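Local coordinates for protein chitinase (Thermococcus chitonophagus, PDB 5XSW) that probably cleaves chitin chains internally as an endochitinase, this chain being the C-terminal part of a longer protein and holding bound sugars in its pocket, at residues R73-L78 with D476-A481; F151-P156 with L194-F199; H245-F250 with A272-Y277; V408-F413 with E422-M427. All coordinates share one frame; numbering follows the deposited sequence.

Contact 1 of 4, residues R73-L78 with D476-A481; sequences RGIFHL and DWYYHA
Strand 75-77 and helix 475-482 come together at Ile75 and Tyr478, whose CA atoms lie 7.2 Å apart, close enough for one layer of side chains between the two backbones. Ile75 fills that layer. Its CG1 sits 3.4 Å from Tyr478 CG, over one face of the phenol ring but displaced toward the rim, a CH-pi contact in which CG1 stands 26° off the ring normal. CD1, one carbon further on, turns to the next residue of the helix and comes 3.5 Å from Tyr479 OH, so the branch from CG1 to CD1 is received by two successive tyrosines. The CB bond of Tyr478 already points at the strand, and with CG anti to the backbone N (chi1 -171°) the ring extends on to Ile75 and Gly74. There Tyr478 OH lies 3.3 Å from Gly74 CA. A beta-carbon built on Gly74 would fall about 2.0 Å from that hydroxyl and collide with it, consistent with a glycine here. Gly74 and Phe76 pair through their backbones with strand 32-41, so the contact joins the beta-rich part at the start of this chain to its last helix. On that helix Asp476 makes a salt bridge with Lys261 of the second subunit. The packing of Ile75 and Gly74 on the two tyrosines is mostly carbon against carbon, with the hydrogen bond between His77 NE2 and Asp475 OD1 as a polar link beside it; the fit probably depends mostly on shape, and the bond from Tyr478 OH to the backbone O of Thr71 holds the ring's far end in place.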
# COMPACT_ATOMS: atom_id res chain seq x y z
N ARG A 73 17.32 13.50 -7.77
CA ARG A 73 16.97 13.71 -9.18
C ARG A 73 17.01 12.42 -10.06
O ARG A 73 17.03 12.49 -11.31
CB ARG A 73 17.91 14.78 -9.75
CG ARG A 73 17.23 15.81 -10.52
CD ARG A 73 18.11 17.06 -10.73
NE ARG A 73 17.61 17.73 -11.92
CZ ARG A 73 18.15 18.80 -12.48
NH1 ARG A 73 17.59 19.31 -13.55
NH2 ARG A 73 19.25 19.34 -11.96
N GLY A 74 16.96 11.26 -9.42
CA GLY A 74 17.08 10.01 -10.13
C GLY A 74 15.83 9.47 -10.82
O GLY A 74 15.89 8.38 -11.43
N ILE A 75 14.71 10.20 -10.74
CA ILE A 75 13.44 9.71 -11.30
C ILE A 75 13.12 10.43 -12.58
O ILE A 75 13.07 11.65 -12.60
CB ILE A 75 12.21 9.92 -10.27
CG1 ILE A 75 12.47 9.17 -8.95
CG2 ILE A 75 10.91 9.53 -10.91
CD1 ILE A 75 11.73 9.78 -7.73
N PHE A 76 12.88 9.68 -13.65
CA PHE A 76 12.68 10.27 -14.98
C PHE A 76 11.33 9.90 -15.57
O PHE A 76 11.20 8.89 -16.27
CB PHE A 76 13.76 9.81 -15.96
CG PHE A 76 15.11 10.44 -15.68
CD1 PHE A 76 15.88 10.00 -14.62
CD2 PHE A 76 15.55 11.50 -16.46
CE1 PHE A 76 17.12 10.61 -14.31
CE2 PHE A 76 16.83 12.11 -16.19
CZ PHE A 76 17.60 11.66 -15.11
N HIS A 77 10.33 10.72 -15.28
CA HIS A 77 9.02 10.58 -15.87
C HIS A 77 9.06 11.02 -17.33
O HIS A 77 10.09 11.48 -17.82
CB HIS A 77 8.01 11.44 -15.07
CG HIS A 77 7.62 10.81 -13.77
ND1 HIS A 77 6.79 9.70 -13.72
CD2 HIS A 77 7.96 11.09 -12.49
CE1 HIS A 77 6.65 9.32 -12.46
NE2 HIS A 77 7.33 10.15 -11.69
N LEU A 78 7.95 10.86 -18.02
CA LEU A 78 7.83 11.25 -19.41
C LEU A 78 8.37 12.65 -19.64
O LEU A 78 8.20 13.54 -18.78
CB LEU A 78 6.37 11.17 -19.85
CG LEU A 78 5.63 9.83 -19.87
CD1 LEU A 78 4.15 10.06 -20.29
CD2 LEU A 78 6.28 8.80 -20.80
N ASP A 476 7.47 6.00 -5.78
CA ASP A 476 7.45 5.16 -4.57
C ASP A 476 8.57 4.07 -4.66
O ASP A 476 9.22 3.80 -3.71
CB ASP A 476 6.08 4.45 -4.40
CG ASP A 476 4.91 5.45 -4.09
OD1 ASP A 476 5.23 6.49 -3.51
OD2 ASP A 476 3.73 5.19 -4.46
N TRP A 477 8.67 3.41 -5.79
CA TRP A 477 9.73 2.37 -5.95
C TRP A 477 11.12 2.96 -5.68
O TRP A 477 11.97 2.41 -4.95
CB TRP A 477 9.67 1.78 -7.35
CG TRP A 477 10.75 0.75 -7.60
CD1 TRP A 477 11.95 0.92 -8.32
CD2 TRP A 477 10.80 -0.58 -7.05
NE1 TRP A 477 12.68 -0.27 -8.26
CE2 TRP A 477 12.00 -1.19 -7.49
CE3 TRP A 477 9.92 -1.32 -6.24
CZ2 TRP A 477 12.32 -2.52 -7.17
CZ3 TRP A 477 10.25 -2.67 -5.93
CH2 TRP A 477 11.43 -3.23 -6.41
N TYR A 478 11.32 4.11 -6.24
CA TYR A 478 12.61 4.78 -6.12
C TYR A 478 13.05 4.96 -4.69
O TYR A 478 14.14 4.52 -4.31
CB TYR A 478 12.55 6.15 -6.81
CG TYR A 478 13.94 6.82 -6.93
CD1 TYR A 478 14.89 6.37 -7.87
CD2 TYR A 478 14.28 7.86 -6.10
CE1 TYR A 478 16.18 6.97 -7.95
CE2 TYR A 478 15.56 8.50 -6.19
CZ TYR A 478 16.48 8.05 -7.11
OH TYR A 478 17.72 8.67 -7.16
N TYR A 479 12.22 5.61 -3.87
CA TYR A 479 12.65 5.83 -2.49
C TYR A 479 12.68 4.55 -1.70
O TYR A 479 13.54 4.34 -0.85
CB TYR A 479 11.73 6.86 -1.78
CG TYR A 479 11.68 8.15 -2.54
CD1 TYR A 479 12.79 9.00 -2.61
CD2 TYR A 479 10.54 8.49 -3.22
CE1 TYR A 479 12.72 10.19 -3.37
CE2 TYR A 479 10.46 9.63 -3.96
CZ TYR A 479 11.56 10.49 -4.02
OH TYR A 479 11.41 11.66 -4.78
N HIS A 480 11.74 3.66 -1.97
CA HIS A 480 11.72 2.45 -1.19
C HIS A 480 12.95 1.54 -1.48
O HIS A 480 13.65 1.09 -0.59
CB HIS A 480 10.45 1.64 -1.48
CG HIS A 480 10.25 0.52 -0.52
ND1 HIS A 480 9.57 -0.64 -0.85
CD2 HIS A 480 10.57 0.41 0.79
CE1 HIS A 480 9.52 -1.43 0.21
NE2 HIS A 480 10.16 -0.83 1.21
N ALA A 481 13.20 1.29 -2.76
CA ALA A 481 14.31 0.40 -3.13
C ALA A 481 15.67 1.06 -2.84
O ALA A 481 16.60 0.36 -2.43
CB ALA A 481 14.20 0.00 -4.64

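Contact 2 of 4, residues F151-P156 with L194-F199; sequences FIMYNP and LAYEWF
Met153 wraps around the hydroxyl end of Tyr196. Its CB lies at the ring edge, near the ring plane, 3.6 Å from Tyr196 CE1, and the terminal methyl CE reaches to 3.5 Å from Tyr196 OH. Bends at chi2 (79°) and chi3 (88°) fold the thioether back, which lets both ends of one side chain touch the same tyrosine. The sulfur itself is more distant: Met153 SD stands 5.5 Å from the ring centroid and obliquely to it, a Met-aromatic contact of the looser sort. Pro156 adds a rigid ring carbon, its CB 3.5 Å from Tyr196 OH, while Ile152 CD1 approaches the carbonyl of the last helical residue, 4.0 Å from Phe199 O. Tyr196 reaches across from helix 186-199 with CG anti to the backbone N (chi1 -179°). In the shell behind, the loop gets its shape from an inverse gamma turn centred on Met153, closed by a weak bond from Tyr154 N to Ile152 O. Backbone hydrogen bonds between Met153 and Lys200 and between Phe151 and Asn202 tie the loop to the chain just beyond the helix end. Further out, Leu454 of helix 449-461 and Pro203 pack on Tyr196, and Arg304 of helix 288-311 packs on Ile152. The contact is thus part of the buried helical core close to the centre of the folded chain. An unbranched, flexible thioether suits the place, since its bends let CB, CG and CE all touch Tyr196; the attraction is probably mainly dispersion, and the backbone bonds to Lys200 and Asn202 are likely to fix the loop's position.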
# COMPACT_ATOMS: atom_id res chain seq x y z
N PHE A 151 9.09 -21.38 -5.09
CA PHE A 151 8.40 -20.23 -5.65
C PHE A 151 8.69 -20.05 -7.18
O PHE A 151 7.79 -19.89 -7.99
CB PHE A 151 8.86 -18.96 -4.86
CG PHE A 151 8.52 -17.67 -5.53
CD1 PHE A 151 7.21 -17.43 -5.95
CD2 PHE A 151 9.46 -16.66 -5.65
CE1 PHE A 151 6.86 -16.22 -6.53
CE2 PHE A 151 9.10 -15.45 -6.28
CZ PHE A 151 7.80 -15.25 -6.70
N ILE A 152 9.97 -20.07 -7.56
CA ILE A 152 10.38 -19.86 -8.98
C ILE A 152 10.68 -21.21 -9.63
O ILE A 152 11.33 -22.03 -9.00
CB ILE A 152 11.65 -18.92 -9.11
CG1 ILE A 152 11.32 -17.50 -8.57
CG2 ILE A 152 12.19 -18.84 -10.58
CD1 ILE A 152 10.35 -16.74 -9.50
N MET A 153 10.22 -21.41 -10.87
CA MET A 153 10.34 -22.71 -11.51
C MET A 153 11.70 -22.75 -12.25
O MET A 153 11.73 -22.61 -13.47
CB MET A 153 9.18 -22.95 -12.50
CG MET A 153 9.16 -24.49 -12.97
SD MET A 153 8.41 -25.55 -11.73
CE MET A 153 6.67 -25.50 -12.15
N TYR A 154 12.80 -22.84 -11.51
CA TYR A 154 14.13 -22.90 -12.17
C TYR A 154 14.26 -24.17 -13.01
O TYR A 154 14.90 -24.15 -14.02
CB TYR A 154 15.25 -22.87 -11.13
CG TYR A 154 15.30 -21.59 -10.30
CD1 TYR A 154 15.82 -20.45 -10.83
CD2 TYR A 154 14.83 -21.58 -8.96
CE1 TYR A 154 15.86 -19.23 -10.03
CE2 TYR A 154 14.88 -20.38 -8.15
CZ TYR A 154 15.39 -19.23 -8.69
OH TYR A 154 15.47 -18.06 -7.95
N ASN A 155 13.66 -25.28 -12.56
CA ASN A 155 13.80 -26.56 -13.28
C ASN A 155 12.43 -27.21 -13.60
O ASN A 155 11.98 -28.12 -12.92
CB ASN A 155 14.66 -27.53 -12.42
CG ASN A 155 16.04 -26.93 -12.04
OD1 ASN A 155 16.31 -26.64 -10.86
ND2 ASN A 155 16.94 -26.79 -13.03
N PRO A 156 11.74 -26.67 -14.58
CA PRO A 156 10.37 -27.08 -14.90
C PRO A 156 10.35 -28.57 -15.19
O PRO A 156 11.30 -29.11 -15.81
CB PRO A 156 10.03 -26.25 -16.14
CG PRO A 156 11.07 -25.26 -16.28
CD PRO A 156 12.26 -25.66 -15.50
N LEU A 194 -0.91 -18.39 -16.54
CA LEU A 194 -0.34 -17.17 -17.05
C LEU A 194 0.69 -16.65 -16.03
O LEU A 194 1.72 -16.12 -16.43
CB LEU A 194 -1.40 -16.08 -17.33
CG LEU A 194 -0.86 -14.70 -17.76
CD1 LEU A 194 0.05 -14.87 -19.03
CD2 LEU A 194 -1.98 -13.68 -18.05
N ALA A 195 0.40 -16.77 -14.74
CA ALA A 195 1.40 -16.36 -13.74
C ALA A 195 2.71 -17.15 -13.93
O ALA A 195 3.79 -16.62 -13.77
CB ALA A 195 0.85 -16.60 -12.27
N TYR A 196 2.57 -18.44 -14.20
CA TYR A 196 3.70 -19.35 -14.45
C TYR A 196 4.49 -18.89 -15.68
O TYR A 196 5.65 -18.63 -15.62
CB TYR A 196 3.14 -20.75 -14.66
CG TYR A 196 4.13 -21.87 -14.92
CD1 TYR A 196 5.43 -21.83 -14.43
CD2 TYR A 196 3.73 -23.01 -15.64
CE1 TYR A 196 6.32 -22.91 -14.64
CE2 TYR A 196 4.61 -24.06 -15.88
CZ TYR A 196 5.89 -24.00 -15.39
OH TYR A 196 6.75 -25.07 -15.61
N GLU A 197 3.82 -18.78 -16.82
CA GLU A 197 4.52 -18.46 -18.06
C GLU A 197 5.06 -17.03 -18.06
O GLU A 197 6.17 -16.74 -18.55
CB GLU A 197 3.59 -18.73 -19.30
CG GLU A 197 4.33 -18.57 -20.68
CD GLU A 197 5.49 -19.57 -20.87
OE1 GLU A 197 5.50 -20.70 -20.26
OE2 GLU A 197 6.39 -19.25 -21.68
N TRP A 198 4.29 -16.10 -17.52
CA TRP A 198 4.71 -14.71 -17.48
C TRP A 198 5.80 -14.46 -16.42
O TRP A 198 6.85 -13.90 -16.74
CB TRP A 198 3.48 -13.80 -17.21
CG TRP A 198 3.66 -12.36 -17.58
CD1 TRP A 198 4.81 -11.72 -18.01
CD2 TRP A 198 2.64 -11.37 -17.57
NE1 TRP A 198 4.53 -10.39 -18.27
CE2 TRP A 198 3.20 -10.16 -18.02
CE3 TRP A 198 1.27 -11.40 -17.25
CZ2 TRP A 198 2.45 -8.98 -18.11
CZ3 TRP A 198 0.54 -10.25 -17.37
CH2 TRP A 198 1.14 -9.05 -17.79
N PHE A 199 5.58 -14.89 -15.16
CA PHE A 199 6.51 -14.46 -14.07
C PHE A 199 7.33 -15.62 -13.52
O PHE A 199 8.11 -15.45 -12.59
CB PHE A 199 5.72 -13.75 -12.91
CG PHE A 199 4.98 -12.51 -13.39
CD1 PHE A 199 5.70 -11.38 -13.73
CD2 PHE A 199 3.58 -12.51 -13.54
CE1 PHE A 199 5.04 -10.24 -14.26
CE2 PHE A 199 2.93 -11.38 -14.01
CZ PHE A 199 3.67 -10.26 -14.41

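Contact 3 of 4, residues H245-F250 with A272-Y277; sequences HPDGIF and ADHDDY
His274 presents the CE1 corner of its imidazole to the turn at Pro246 and Asp247, lying 3.0 Å from Asp247 OD1 and 3.1 Å from the backbone Pro246 O. The carboxylate oxygen comes in at the ring edge, with the carboxylate and ring planes 80° apart; its approach to NE2 is too badly angled for a hydrogen bond. The ring is held by others: ND1 donates to Asp275 OD1 at 2.6 Å, in the ring plane and onto the anti lone pair, while NE2 bonds to Val252 O. A leucine in place of His274 would probably leave Asp275 OD1 and Val252 O without their N-H partners. Pro246 CB packs 3.8 Å from Asp275 OD2. The two partners are a type I beta turn, His245 to Gly248, and the first turn of helix 274-278. Asp273 is the N-cap of that helix, accepting from Asp276 N, and Asp247 N bonds to His245 ND1 within the turn. Proline suits the second turn position, and Gly248 the fourth, where phi is positive (79°). His245 touches a bound N-acetylglucosamine, and Gly248 O accepts from Gln251 NE2, a residue of the glycan pocket, so the turn borders the sugar site.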
# COMPACT_ATOMS: atom_id res chain seq x y z
N HIS A 245 -14.68 -13.01 1.06
CA HIS A 245 -13.69 -12.10 1.68
C HIS A 245 -13.14 -11.12 0.64
O HIS A 245 -12.72 -11.53 -0.44
CB HIS A 245 -12.57 -12.91 2.31
CG HIS A 245 -11.79 -12.15 3.33
ND1 HIS A 245 -11.05 -11.04 3.00
CD2 HIS A 245 -11.69 -12.30 4.68
CE1 HIS A 245 -10.45 -10.57 4.09
NE2 HIS A 245 -10.84 -11.30 5.13
N PRO A 246 -13.16 -9.82 0.92
CA PRO A 246 -12.70 -8.83 -0.06
C PRO A 246 -11.23 -9.04 -0.44
O PRO A 246 -10.83 -8.60 -1.51
CB PRO A 246 -12.82 -7.46 0.68
CG PRO A 246 -13.94 -7.78 1.79
CD PRO A 246 -13.64 -9.21 2.18
N ASP A 247 -10.46 -9.69 0.42
CA ASP A 247 -9.02 -9.89 0.06
C ASP A 247 -8.81 -11.21 -0.71
O ASP A 247 -7.67 -11.52 -1.06
CB ASP A 247 -8.13 -9.87 1.32
CG ASP A 247 -8.23 -8.50 2.07
OD1 ASP A 247 -8.60 -7.51 1.45
OD2 ASP A 247 -7.92 -8.46 3.24
N GLY A 248 -9.87 -11.99 -0.96
CA GLY A 248 -9.75 -13.11 -1.91
C GLY A 248 -9.08 -14.32 -1.31
O GLY A 248 -8.80 -14.37 -0.11
N ILE A 249 -8.76 -15.30 -2.15
CA ILE A 249 -8.22 -16.54 -1.61
C ILE A 249 -6.73 -16.40 -1.29
O ILE A 249 -6.22 -17.20 -0.56
CB ILE A 249 -8.43 -17.71 -2.57
CG1 ILE A 249 -7.80 -17.45 -3.95
CG2 ILE A 249 -9.99 -17.98 -2.80
CD1 ILE A 249 -7.84 -18.76 -4.89
N PHE A 250 -6.07 -15.39 -1.84
CA PHE A 250 -4.63 -15.09 -1.51
C PHE A 250 -4.45 -14.10 -0.37
O PHE A 250 -3.32 -13.84 0.06
CB PHE A 250 -3.95 -14.53 -2.77
CG PHE A 250 -3.88 -15.56 -3.88
CD1 PHE A 250 -2.97 -16.63 -3.76
CD2 PHE A 250 -4.80 -15.52 -4.94
CE1 PHE A 250 -2.89 -17.63 -4.77
CE2 PHE A 250 -4.77 -16.52 -5.99
CZ PHE A 250 -3.79 -17.55 -5.90
N ALA A 272 -7.46 0.12 -11.87
CA ALA A 272 -7.48 -1.19 -11.18
C ALA A 272 -7.89 -1.01 -9.73
O ALA A 272 -7.30 -0.21 -9.02
CB ALA A 272 -6.07 -1.87 -11.24
N ASP A 273 -8.85 -1.78 -9.29
CA ASP A 273 -9.42 -1.65 -7.96
C ASP A 273 -9.24 -2.95 -7.17
O ASP A 273 -9.50 -4.03 -7.70
CB ASP A 273 -10.94 -1.32 -8.08
CG ASP A 273 -11.66 -1.58 -6.78
OD1 ASP A 273 -11.40 -0.81 -5.83
OD2 ASP A 273 -12.37 -2.58 -6.67
N HIS A 274 -8.84 -2.84 -5.91
CA HIS A 274 -8.54 -4.02 -5.08
C HIS A 274 -9.65 -5.08 -5.02
O HIS A 274 -9.45 -6.29 -5.36
CB HIS A 274 -8.19 -3.55 -3.65
CG HIS A 274 -8.13 -4.68 -2.67
ND1 HIS A 274 -9.23 -5.11 -1.94
CD2 HIS A 274 -7.11 -5.50 -2.32
CE1 HIS A 274 -8.88 -6.15 -1.20
NE2 HIS A 274 -7.59 -6.37 -1.37
N ASP A 275 -10.85 -4.68 -4.57
CA ASP A 275 -11.91 -5.69 -4.41
C ASP A 275 -12.29 -6.27 -5.79
O ASP A 275 -12.52 -7.47 -5.92
CB ASP A 275 -13.18 -5.10 -3.66
CG ASP A 275 -12.91 -4.77 -2.14
OD1 ASP A 275 -11.74 -4.71 -1.67
OD2 ASP A 275 -13.88 -4.50 -1.39
N ASP A 276 -12.31 -5.45 -6.83
CA ASP A 276 -12.63 -5.99 -8.13
C ASP A 276 -11.63 -7.10 -8.61
O ASP A 276 -12.02 -8.07 -9.31
CB ASP A 276 -12.66 -4.89 -9.18
CG ASP A 276 -13.04 -5.43 -10.60
OD1 ASP A 276 -14.00 -6.20 -10.66
OD2 ASP A 276 -12.39 -5.10 -11.65
N TYR A 277 -10.34 -6.92 -8.28
CA TYR A 277 -9.29 -7.84 -8.76
C TYR A 277 -9.16 -9.05 -7.86
O TYR A 277 -8.74 -10.09 -8.34
CB TYR A 277 -7.91 -7.14 -8.86
CG TYR A 277 -7.75 -6.33 -10.15
CD1 TYR A 277 -8.72 -5.38 -10.54
CD2 TYR A 277 -6.65 -6.53 -10.98
CE1 TYR A 277 -8.57 -4.65 -11.69
CE2 TYR A 277 -6.48 -5.79 -12.12
CZ TYR A 277 -7.46 -4.86 -12.49
OH TYR A 277 -7.33 -4.12 -13.63

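Contact 4 of 4, residues V408-F413 with E422-M427; sequences VVRQKF and EEWNAM
A helical hairpin, helix 399-412 followed after a short loop by helix 421-439, is joined here by Arg410 lying along the indole of Trp424. The guanidinium is stacked flat on the ring, centres 4.1 Å apart and planes at 19°, with NH1 3.4 Å from Trp424 CD1. Nearer its root, the CD methylene sits over the five-membered ring at 3.4 Å from the centroid, so a CH-pi contact and an off-centre cation-pi contact share one face. The two side chains lie along each other's length, pointing opposite ways; the arginine, extended from CG to NE and set out from its helix with CG anti to the backbone N (chi1 -167°), lays its length on the indole. Between the two helices, tryptophan offers a broad plate, and arginine covers it while leaving its charged end at the solvent-facing side; Asp421 is a long, weak ion-pair partner. Met427 CE covers the opposite face, 3.5 Å above the plane, and Val409 CG1 meets the edge at CH2, 4.4 Å away. An alanine at Trp424 would probably open a gap between the helices and leave the Arg410 guanidinium free to turn. Phe406 of helix 399-412 also packs on the indole.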
# COMPACT_ATOMS: atom_id res chain seq x y z
N VAL A 408 -10.76 -10.85 -20.51
CA VAL A 408 -10.49 -10.40 -19.14
C VAL A 408 -9.05 -9.87 -19.03
O VAL A 408 -8.77 -8.78 -18.47
CB VAL A 408 -10.72 -11.54 -18.13
CG1 VAL A 408 -10.31 -11.04 -16.69
CG2 VAL A 408 -12.26 -11.97 -18.18
N VAL A 409 -8.10 -10.61 -19.62
CA VAL A 409 -6.73 -10.10 -19.55
C VAL A 409 -6.65 -8.69 -20.16
O VAL A 409 -6.03 -7.77 -19.63
CB VAL A 409 -5.74 -11.06 -20.25
CG1 VAL A 409 -4.35 -10.39 -20.33
CG2 VAL A 409 -5.63 -12.36 -19.41
N ARG A 410 -7.30 -8.52 -21.30
CA ARG A 410 -7.26 -7.19 -21.94
C ARG A 410 -7.95 -6.10 -21.11
O ARG A 410 -7.50 -4.94 -21.11
CB ARG A 410 -7.95 -7.25 -23.31
CG ARG A 410 -7.69 -6.01 -24.16
CD ARG A 410 -8.15 -6.23 -25.58
NE ARG A 410 -7.85 -5.09 -26.45
CZ ARG A 410 -8.43 -4.89 -27.63
NH1 ARG A 410 -9.33 -5.75 -28.09
NH2 ARG A 410 -8.10 -3.82 -28.35
N GLN A 411 -9.04 -6.46 -20.44
CA GLN A 411 -9.74 -5.50 -19.57
C GLN A 411 -8.96 -5.13 -18.32
O GLN A 411 -9.04 -4.00 -17.81
CB GLN A 411 -11.08 -6.07 -19.10
CG GLN A 411 -12.14 -6.21 -20.22
CD GLN A 411 -13.38 -7.04 -19.76
OE1 GLN A 411 -13.49 -7.46 -18.60
NE2 GLN A 411 -14.31 -7.26 -20.69
N LYS A 412 -8.25 -6.11 -17.75
CA LYS A 412 -7.68 -5.88 -16.43
C LYS A 412 -6.16 -5.61 -16.36
O LYS A 412 -5.69 -5.08 -15.36
CB LYS A 412 -7.99 -7.09 -15.54
CG LYS A 412 -9.53 -7.42 -15.55
CD LYS A 412 -10.33 -6.29 -14.87
CE LYS A 412 -11.88 -6.62 -14.89
NZ LYS A 412 -12.60 -5.50 -14.19
N PHE A 413 -5.43 -5.99 -17.40
CA PHE A 413 -3.99 -5.75 -17.43
C PHE A 413 -3.51 -4.93 -18.63
O PHE A 413 -4.23 -4.78 -19.62
CB PHE A 413 -3.25 -7.11 -17.34
CG PHE A 413 -3.58 -7.86 -16.05
CD1 PHE A 413 -3.16 -7.37 -14.81
CD2 PHE A 413 -4.32 -9.00 -16.09
CE1 PHE A 413 -3.46 -8.03 -13.63
CE2 PHE A 413 -4.63 -9.70 -14.92
CZ PHE A 413 -4.24 -9.22 -13.68
N GLU A 422 -5.06 -3.33 -33.30
CA GLU A 422 -4.69 -4.13 -34.46
C GLU A 422 -3.78 -5.26 -34.04
O GLU A 422 -3.90 -6.38 -34.54
CB GLU A 422 -3.98 -3.28 -35.52
CG GLU A 422 -4.85 -2.21 -36.16
CD GLU A 422 -4.07 -1.36 -37.16
OE1 GLU A 422 -2.87 -1.66 -37.39
OE2 GLU A 422 -4.67 -0.41 -37.72
N GLU A 423 -2.83 -4.93 -33.16
CA GLU A 423 -1.93 -5.93 -32.59
C GLU A 423 -2.73 -6.97 -31.81
O GLU A 423 -2.53 -8.18 -32.00
CB GLU A 423 -0.88 -5.24 -31.71
CG GLU A 423 0.08 -4.39 -32.53
CD GLU A 423 0.99 -3.43 -31.72
OE1 GLU A 423 2.05 -3.07 -32.28
OE2 GLU A 423 0.67 -3.02 -30.57
N TRP A 424 -3.67 -6.51 -30.98
CA TRP A 424 -4.48 -7.43 -30.18
C TRP A 424 -5.30 -8.35 -31.09
O TRP A 424 -5.41 -9.56 -30.87
CB TRP A 424 -5.39 -6.68 -29.20
CG TRP A 424 -5.98 -7.63 -28.22
CD1 TRP A 424 -7.15 -8.34 -28.35
CD2 TRP A 424 -5.39 -8.06 -26.98
NE1 TRP A 424 -7.34 -9.14 -27.25
CE2 TRP A 424 -6.27 -8.99 -26.40
CE3 TRP A 424 -4.24 -7.70 -26.28
CZ2 TRP A 424 -6.02 -9.60 -25.16
CZ3 TRP A 424 -3.99 -8.30 -25.04
CH2 TRP A 424 -4.87 -9.24 -24.51
N ASN A 425 -5.89 -7.76 -32.14
CA ASN A 425 -6.67 -8.56 -33.10
C ASN A 425 -5.82 -9.55 -33.83
O ASN A 425 -6.21 -10.70 -33.99
CB ASN A 425 -7.36 -7.64 -34.13
CG ASN A 425 -8.44 -6.80 -33.50
OD1 ASN A 425 -9.01 -7.19 -32.47
ND2 ASN A 425 -8.72 -5.65 -34.08
N ALA A 426 -4.62 -9.12 -34.25
CA ALA A 426 -3.70 -10.08 -34.89
C ALA A 426 -3.32 -11.21 -33.94
O ALA A 426 -3.23 -12.39 -34.32
CB ALA A 426 -2.45 -9.36 -35.40
N MET A 427 -3.08 -10.84 -32.68
CA MET A 427 -2.76 -11.84 -31.66
C MET A 427 -3.90 -12.87 -31.53
O MET A 427 -3.69 -14.09 -31.54
CB MET A 427 -2.46 -11.13 -30.31
CG MET A 427 -1.99 -12.09 -29.19
SD MET A 427 -2.28 -11.25 -27.61
CE MET A 427 -4.00 -11.60 -27.43

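Of the four, contact 1 closes the longest loop, and the other three are nested within it; its centre lies 27 to 29 Å from theirs and it touches none of them. Contacts 2, 3 and 4 follow one another in series, their centres 22 to 23 Å apart. Contact 4 bridges to both others: Val409 CG2 packs against Leu194 CD2 of contact 2 at 4.1 Å, while Lys412 NZ makes a 2.6 Å salt bridge with Asp276 OD2 of contact 3. Contact 3 borders the glycan pocket: His245 touches a bound N-acetylglucosamine, and the Asp247 side chain is about 6 Å from one. Contacts 1 and 3 both also meet the second subunit.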